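PDB 2CZQ: cutinase-like protein from Cryptococcus sp., which probably hydrolyses carboxylic ester bonds, as a cutinase-like enzyme of the alpha/beta hydrolase fold. Local coordinates for residues Lys109-Ile114 / Ser151-Lys156; Thr124-Ser129 / Thr157-Ala162. All blocks are in the same frame, centred on the assembly; numbering follows the deposited sequence. Where two conformers were deposited one is given.

How the contacts relate
Both contacts lie toward one side of the parallel sheet of the alpha/beta hydrolase fold, contact 1 joining a loop to it, and both are largely buried. Contact 1 brings the loop 151-156 to the start of strand 108-114; contact 2 pairs the strand that follows this loop, 157-160, with the edge strand 126-127. Strand 157-160 therefore lies between 108-114 and 126-127, and the two contacts meet through probable hydrogen bonds from Leu158 N to Val111 O and from Val160 N to Leu113 O. Their chemistry differs with place: contact 1 has a single backbone bond, one valine-tryptophan touch and a lysine chain, whereas contact 2 is a short parallel pairing with a water-bridged polar side (Asn126, Asp159) and an apolar one (Val127, Val160).

Contact 1: residues Lys109-Ile114 / Ser151-Lys156; sequences KGVFLI and SGWVSK
Val111 and Lys156 join by a backbone hydrogen bond where, in this alpha/beta hydrolase fold, the loop 151-156 runs into strand 157-160 beside strand 108-114. Val111 N donates to Lys156 O over 2.9 Å, with an N-H...O angle of 153°. The same oxygen receives a CA-H...O contact from Gly110, its CA 3.2 Å from Lys156 O, so one carbonyl meets two successive residues of the strand. Strand 157-160 takes up the pairing from there.

The apolar contact is small. Val111 and Trp153 meet at about a right angle, and the valine's CG2 approaches the six-membered part of the indole obliquely, 3.8 Å from Trp153 CE3 and 3.9 Å from Trp153 CZ3. CG2 stands beside the valine's own backbone N, with CG1 anti to that N (chi1 178°). Leu95 of helix 86-98 touches both side chains, and Phe105 meets the indole edge-to-face.

The polar and aliphatic parts of Lys156 do different work. Its CB lies 3.7 Å from Lys109 O. CG sits between the backbone N and the carbonyl carbon (chi1 63°), and the extended chain beyond it carries NZ to the carbonyls of Phe105 and Val108, with a cation-pi contact to the Phe105 ring. Lys109 NZ instead bonds to Asn106 O, and the two ammonium nitrogens, Lys109 NZ and Lys156 NZ, stay 6.9 Å apart. Midway along the Lys156 chain, CD passes 3.9 Å from Lys109 O.

Contact 2: residues Thr124-Ser129 / Thr157-Ala162; sequences TCNVDS and TLDVCA
Thr157 meets Cys125 where strands 157-160 and 126-127 pair in parallel, two strands of a beta-alpha-beta unit at the edge of the hydrolase sheet. Thr157 O approaches Cys125 CB to 3.1 Å. Leu158 follows with a CA-H...O contact, its CA 3.5 Å from Cys125 O. Asp159 is held at its N and its O, both on the side facing 126-127, by the residues flanking Asn126: its N donates to Cys125 O (2.8 Å), and its O accepts from Val127 N (3.0 Å). Its side chain, CG anti to the backbone N (chi1 -168°), runs alongside Asn126, with carboxylate and amide planes 87° apart. A water donates to Asn126 OD1 and Asp159 OD2 and bridges them; Asn116 ND2 also bonds to that carboxylate oxygen, and Asn126 ND2 goes to Lys120 O. Val160 projects to the other face, its CG2 3.8 Å from Val127 CG2, and both valines touch Met192. Cys161 N donates to Val127 O (2.9 Å), and its SG forms the disulfide with Cys168. Ala162, beside the probable Ser-His-Asp triad, brings its CB within 3.3 Å of Ser129 OG.

Contact 1: residues Lys109-Ile114 / Ser151-Lys156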
ATOM      1  N   LYS A 109       4.687  -1.642   9.990  1.00  5.90           N
ATOM      2  CA  LYS A 109       4.177  -2.964  10.332  1.00  5.97           C
ATOM      3  C   LYS A 109       3.575  -3.696   9.146  1.00  5.53           C
ATOM      4  O   LYS A 109       3.472  -4.920   9.171  1.00  5.92           O
ATOM      5  CB  LYS A 109       3.163  -2.885  11.475  1.00  6.26           C
ATOM      6  CG  LYS A 109       3.677  -2.178  12.732  1.00  7.58           C
ATOM      7  CD  LYS A 109       4.980  -2.773  13.275  1.00  9.75           C
ATOM      8  CE  LYS A 109       5.496  -1.952  14.453  1.00 11.02           C
ATOM      9  NZ  LYS A 109       6.860  -2.350  14.907  1.00 12.73           N
ATOM     10  N   GLY A 110       3.161  -2.962   8.117  1.00  5.52           N
ATOM     11  CA  GLY A 110       2.576  -3.579   6.946  1.00  5.32           C
ATOM     12  C   GLY A 110       2.570  -2.637   5.775  1.00  5.07           C
ATOM     13  O   GLY A 110       2.549  -1.418   5.948  1.00  5.36           O
ATOM     14  N   VAL A 111       2.581  -3.223   4.583  1.00  4.88           N
ATOM     15  CA  VAL A 111       2.493  -2.499   3.324  1.00  4.96           C
ATOM     16  C   VAL A 111       1.355  -3.138   2.535  1.00  4.73           C
ATOM     17  O   VAL A 111       1.331  -4.362   2.356  1.00  5.24           O
ATOM     18  CB  VAL A 111       3.809  -2.592   2.528  1.00  5.03           C
ATOM     19  CG1 VAL A 111       3.684  -1.862   1.200  1.00  5.53           C
ATOM     20  CG2 VAL A 111       4.971  -2.029   3.337  1.00  5.65           C
ATOM     21  N   PHE A 112       0.405  -2.316   2.096  1.00  4.53           N
ATOM     22  CA  PHE A 112      -0.770  -2.796   1.396  1.00  4.53           C
ATOM     23  C   PHE A 112      -0.883  -2.061   0.072  1.00  4.26           C
ATOM     24  O   PHE A 112      -1.044  -0.839   0.043  1.00  4.92           O
ATOM     25  CB  PHE A 112      -2.014  -2.569   2.255  1.00  4.85           C
ATOM     26  CG  PHE A 112      -3.272  -3.085   1.627  1.00  5.23           C
ATOM     27  CD1 PHE A 112      -3.640  -4.420   1.754  1.00  6.06           C
ATOM     28  CD2 PHE A 112      -4.087  -2.233   0.888  1.00  6.16           C
ATOM     29  CE1 PHE A 112      -4.798  -4.892   1.152  1.00  6.91           C
ATOM     30  CE2 PHE A 112      -5.244  -2.696   0.287  1.00  7.47           C
ATOM     31  CZ  PHE A 112      -5.601  -4.023   0.420  1.00  7.35           C
ATOM     32  N   LEU A 113      -0.778  -2.813  -1.017  1.00  4.42           N
ATOM     33  CA  LEU A 113      -0.749  -2.247  -2.362  1.00  4.52           C
ATOM     34  C   LEU A 113      -1.916  -2.758  -3.176  1.00  4.45           C
ATOM     35  O   LEU A 113      -2.295  -3.924  -3.048  1.00  4.85           O
ATOM     36  CB  LEU A 113       0.557  -2.621  -3.074  1.00  4.80           C
ATOM     37  CG  LEU A 113       1.854  -2.339  -2.312  1.00  4.98           C
ATOM     38  CD1 LEU A 113       3.044  -2.941  -3.025  1.00  6.31           C
ATOM     39  CD2 LEU A 113       2.056  -0.844  -2.093  1.00  6.01           C
ATOM     40  N   ILE A 114      -2.486  -1.885  -4.007  1.00  4.58           N
ATOM     41  CA  ILE A 114      -3.517  -2.276  -4.962  1.00  4.74           C
ATOM     42  C   ILE A 114      -3.190  -1.713  -6.332  1.00  4.38           C
ATOM     43  O   ILE A 114      -2.732  -0.573  -6.461  1.00  4.55           O
ATOM     44  CB  ILE A 114      -4.942  -1.828  -4.523  1.00  4.93           C
ATOM     45  CG1 ILE A 114      -4.926  -0.408  -3.943  1.00  5.14           C
ATOM     46  CG2 ILE A 114      -5.529  -2.824  -3.535  1.00  5.56           C
ATOM     47  CD1 ILE A 114      -6.305   0.210  -3.785  1.00  5.69           C
ATOM     48  N   SER A 151      12.811  -8.242  -1.326  1.00  7.84           N
ATOM     49  CA  SER A 151      12.603  -9.525  -0.657  1.00  8.54           C
ATOM     50  C   SER A 151      12.387  -9.390   0.853  1.00  7.89           C
ATOM     51  O   SER A 151      11.540 -10.072   1.421  1.00  7.97           O
ATOM     52  CB  SER A 151      13.736 -10.504  -0.975  0.65  9.40           C
ATOM     53  OG  SER A 151      14.966 -10.042  -0.460  0.65 11.04           O
ATOM     54  N   GLY A 152      13.134  -8.491   1.494  1.00  7.55           N
ATOM     55  CA  GLY A 152      13.058  -8.306   2.937  1.00  7.24           C
ATOM     56  C   GLY A 152      11.793  -7.627   3.439  1.00  6.76           C
ATOM     57  O   GLY A 152      11.578  -7.554   4.651  1.00  7.47           O
ATOM     58  N   TRP A 153      10.965  -7.137   2.514  1.00  6.38           N
ATOM     59  CA  TRP A 153       9.674  -6.522   2.826  1.00  6.11           C
ATOM     60  C   TRP A 153       8.488  -7.446   2.546  1.00  6.17           C
ATOM     61  O   TRP A 153       7.372  -7.184   3.006  1.00  6.23           O
ATOM     62  CB  TRP A 153       9.492  -5.251   2.001  1.00  6.08           C
ATOM     63  CG  TRP A 153      10.247  -4.066   2.494  1.00  5.86           C
ATOM     64  CD1 TRP A 153      11.504  -3.678   2.135  1.00  6.46           C
ATOM     65  CD2 TRP A 153       9.785  -3.097   3.433  1.00  5.85           C
ATOM     66  NE1 TRP A 153      11.852  -2.522   2.792  1.00  6.44           N
ATOM     67  CE2 TRP A 153      10.808  -2.142   3.594  1.00  5.99           C
ATOM     68  CE3 TRP A 153       8.595  -2.935   4.156  1.00  6.48           C
ATOM     69  CZ2 TRP A 153      10.682  -1.043   4.451  1.00  6.92           C
ATOM     70  CZ3 TRP A 153       8.470  -1.846   5.004  1.00  7.73           C
ATOM     71  CH2 TRP A 153       9.506  -0.913   5.142  1.00  7.60           C
ATOM     72  N   VAL A 154       8.713  -8.508   1.775  1.00  6.41           N
ATOM     73  CA  VAL A 154       7.618  -9.332   1.271  1.00  6.62           C
ATOM     74  C   VAL A 154       6.739  -9.910   2.388  1.00  6.72           C
ATOM     75  O   VAL A 154       5.516  -9.945   2.255  1.00  6.60           O
ATOM     76  CB  VAL A 154       8.148 -10.434   0.325  1.00  6.76           C
ATOM     77  CG1 VAL A 154       7.066 -11.452  -0.005  1.00  7.55           C
ATOM     78  CG2 VAL A 154       8.693  -9.809  -0.956  1.00  7.77           C
ATOM     79  N   SER A 155       7.355 -10.341   3.488  1.00  6.90           N
ATOM     80  CA  SER A 155       6.615 -11.008   4.557  1.00  7.81           C
ATOM     81  C   SER A 155       5.599 -10.118   5.276  1.00  7.70           C
ATOM     82  O   SER A 155       4.706 -10.631   5.949  1.00  9.26           O
ATOM     83  CB  SER A 155       7.568 -11.643   5.565  1.00  8.48           C
ATOM     84  OG  SER A 155       8.211 -10.656   6.343  1.00  9.37           O
ATOM     85  N   LYS A 156       5.727  -8.801   5.137  1.00  7.03           N
ATOM     86  CA  LYS A 156       4.744  -7.895   5.729  1.00  6.80           C
ATOM     87  C   LYS A 156       4.062  -7.016   4.676  1.00  5.97           C
ATOM     88  O   LYS A 156       3.547  -5.946   4.984  1.00  5.75           O
ATOM     89  CB  LYS A 156       5.346  -7.078   6.877  1.00  7.29           C
ATOM     90  CG  LYS A 156       6.475  -6.161   6.476  1.00  7.96           C
ATOM     91  CD  LYS A 156       7.071  -5.510   7.712  1.00  9.17           C
ATOM     92  CE  LYS A 156       8.319  -4.725   7.359  1.00  8.72           C
ATOM     93  NZ  LYS A 156       8.868  -3.989   8.537  1.00  8.08           N
TER

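Contact 2: residues Thr124-Ser129 / Thr157-Ala162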
ATOM      1  N   THR A 124       5.231 -13.965  -2.826  1.00  6.12           N
ATOM      2  CA  THR A 124       4.158 -14.556  -2.027  1.00  6.60           C
ATOM      3  C   THR A 124       3.309 -13.539  -1.266  1.00  6.04           C
ATOM      4  O   THR A 124       2.341 -13.922  -0.615  1.00  6.67           O
ATOM      5  CB  THR A 124       4.681 -15.637  -1.083  1.00  7.42           C
ATOM      6  OG1 THR A 124       5.769 -15.112  -0.320  1.00  8.75           O
ATOM      7  CG2 THR A 124       5.270 -16.805  -1.879  1.00  8.75           C
ATOM      8  N   CYS A 125       3.653 -12.254  -1.369  1.00  5.70           N
ATOM      9  CA  CYS A 125       2.757 -11.179  -0.947  1.00  5.42           C
ATOM     10  C   CYS A 125       1.616 -10.969  -1.944  1.00  5.19           C
ATOM     11  O   CYS A 125       0.668 -10.246  -1.636  1.00  5.24           O
ATOM     12  CB  CYS A 125       3.521  -9.860  -0.767  1.00  5.71           C
ATOM     13  SG  CYS A 125       4.546  -9.360  -2.178  1.00  5.78           S
ATOM     14  N   ASN A 126       1.709 -11.573  -3.131  1.00  5.15           N
ATOM     15  CA  ASN A 126       0.754 -11.294  -4.198  1.00  5.20           C
ATOM     16  C   ASN A 126      -0.527 -12.093  -4.015  1.00  5.20           C
ATOM     17  O   ASN A 126      -0.497 -13.328  -4.008  1.00  5.44           O
ATOM     18  CB  ASN A 126       1.315 -11.688  -5.571  1.00  5.44           C
ATOM     19  CG  ASN A 126       2.543 -10.894  -6.019  1.00  5.23           C
ATOM     20  OD1 ASN A 126       2.921  -9.946  -5.324  1.00  7.49           O
ATOM     21  ND2 ASN A 126       3.160 -11.256  -7.129  1.00  4.22           N
ATOM     22  N   VAL A 127      -1.649 -11.390  -3.911  1.00  5.16           N
ATOM     23  CA  VAL A 127      -2.962 -12.027  -3.898  1.00  5.59           C
ATOM     24  C   VAL A 127      -3.901 -11.315  -4.865  1.00  5.15           C
ATOM     25  O   VAL A 127      -3.638 -10.182  -5.298  1.00  5.12           O
ATOM     26  CB  VAL A 127      -3.599 -12.065  -2.486  1.00  6.06           C
ATOM     27  CG1 VAL A 127      -2.737 -12.850  -1.507  1.00  6.89           C
ATOM     28  CG2 VAL A 127      -3.888 -10.665  -1.972  1.00  6.76           C
ATOM     29  N   ASP A 128      -5.002 -11.983  -5.199  1.00  5.55           N
ATOM     30  CA  ASP A 128      -6.042 -11.380  -6.020  1.00  5.76           C
ATOM     31  C   ASP A 128      -7.116 -10.748  -5.123  1.00  5.87           C
ATOM     32  O   ASP A 128      -6.958 -10.687  -3.905  1.00  6.24           O
ATOM     33  CB  ASP A 128      -6.614 -12.395  -7.018  1.00  6.00           C
ATOM     34  CG  ASP A 128      -7.235 -13.603  -6.355  1.00  5.92           C
ATOM     35  OD1 ASP A 128      -7.883 -13.450  -5.290  1.00  6.24           O
ATOM     36  OD2 ASP A 128      -7.135 -14.743  -6.865  1.00  6.95           O
ATOM     37  N   SER A 129      -8.202 -10.263  -5.719  1.00  5.95           N
ATOM     38  CA  SER A 129      -9.206  -9.517  -4.961  1.00  7.16           C
ATOM     39  C   SER A 129      -9.966 -10.375  -3.956  1.00  7.70           C
ATOM     40  O   SER A 129     -10.645  -9.844  -3.078  1.00  8.74           O
ATOM     41  CB  SER A 129     -10.187  -8.838  -5.904  1.00  7.54           C
ATOM     42  OG  SER A 129      -9.487  -7.945  -6.739  1.00  8.96           O
ATOM     43  N   THR A 157       4.039  -7.504   3.439  1.00  5.88           N
ATOM     44  CA  THR A 157       3.361  -6.844   2.336  1.00  5.62           C
ATOM     45  C   THR A 157       2.206  -7.706   1.847  1.00  5.48           C
ATOM     46  O   THR A 157       2.274  -8.940   1.863  1.00  5.62           O
ATOM     47  CB  THR A 157       4.365  -6.597   1.190  1.00  5.80           C
ATOM     48  OG1 THR A 157       5.398  -5.714   1.644  1.00  5.99           O
ATOM     49  CG2 THR A 157       3.721  -5.864   0.012  1.00  6.23           C
ATOM     50  N   LEU A 158       1.151  -7.033   1.408  1.00  5.50           N
ATOM     51  CA  LEU A 158       0.088  -7.650   0.649  1.00  5.97           C
ATOM     52  C   LEU A 158      -0.053  -6.824  -0.613  1.00  5.82           C
ATOM     53  O   LEU A 158      -0.344  -5.625  -0.540  1.00  6.36           O
ATOM     54  CB  LEU A 158      -1.221  -7.625   1.428  0.50  7.00           C
ATOM     55  CG  LEU A 158      -1.686  -8.880   2.163  0.50  7.06           C
ATOM     56  CD1 LEU A 158      -3.101  -8.652   2.663  0.50  7.42           C
ATOM     57  CD2 LEU A 158      -1.621 -10.141   1.307  0.50  7.72           C
ATOM     58  N   ASP A 159       0.215  -7.452  -1.757  1.00  5.62           N
ATOM     59  CA  ASP A 159       0.113  -6.798  -3.055  1.00  5.61           C
ATOM     60  C   ASP A 159      -1.092  -7.383  -3.788  1.00  5.39           C
ATOM     61  O   ASP A 159      -1.049  -8.502  -4.316  1.00  5.67           O
ATOM     62  CB  ASP A 159       1.407  -6.965  -3.852  1.00  5.75           C
ATOM     63  CG  ASP A 159       1.460  -6.076  -5.071  1.00  5.67           C
ATOM     64  OD1 ASP A 159       0.452  -5.381  -5.345  1.00  6.71           O
ATOM     65  OD2 ASP A 159       2.478  -6.021  -5.801  1.00  6.53           O
ATOM     66  N   VAL A 160      -2.176  -6.618  -3.769  1.00  5.26           N
ATOM     67  CA  VAL A 160      -3.469  -7.060  -4.254  1.00  5.34           C
ATOM     68  C   VAL A 160      -3.653  -6.612  -5.695  1.00  4.79           C
ATOM     69  O   VAL A 160      -3.638  -5.413  -5.998  1.00  4.95           O
ATOM     70  CB  VAL A 160      -4.604  -6.516  -3.361  1.00  5.65           C
ATOM     71  CG1 VAL A 160      -5.956  -7.045  -3.816  1.00  6.47           C
ATOM     72  CG2 VAL A 160      -4.352  -6.851  -1.893  1.00  6.52           C
ATOM     73  N   CYS A 161      -3.812  -7.588  -6.580  1.00  4.90           N
ATOM     74  CA  CYS A 161      -3.980  -7.322  -7.996  1.00  5.19           C
ATOM     75  C   CYS A 161      -5.223  -8.047  -8.462  1.00  5.03           C
ATOM     76  O   CYS A 161      -5.275  -9.279  -8.444  1.00  5.17           O
ATOM     77  CB  CYS A 161      -2.761  -7.799  -8.789  1.00  5.36           C
ATOM     78  SG  CYS A 161      -2.907  -7.491 -10.562  1.00  5.92           S
ATOM     79  N   ALA A 162      -6.238  -7.281  -8.850  1.00  5.18           N
ATOM     80  CA  ALA A 162      -7.473  -7.853  -9.369  1.00  5.38           C
ATOM     81  C   ALA A 162      -7.174  -8.591 -10.661  1.00  5.42           C
ATOM     82  O   ALA A 162      -6.446  -8.085 -11.506  1.00  5.63           O
ATOM     83  CB  ALA A 162      -8.497  -6.758  -9.618  1.00  5.67           C
TER
HETATM   84  O   HOH W   1       4.440  -7.781  -6.373  1.00  5.29           O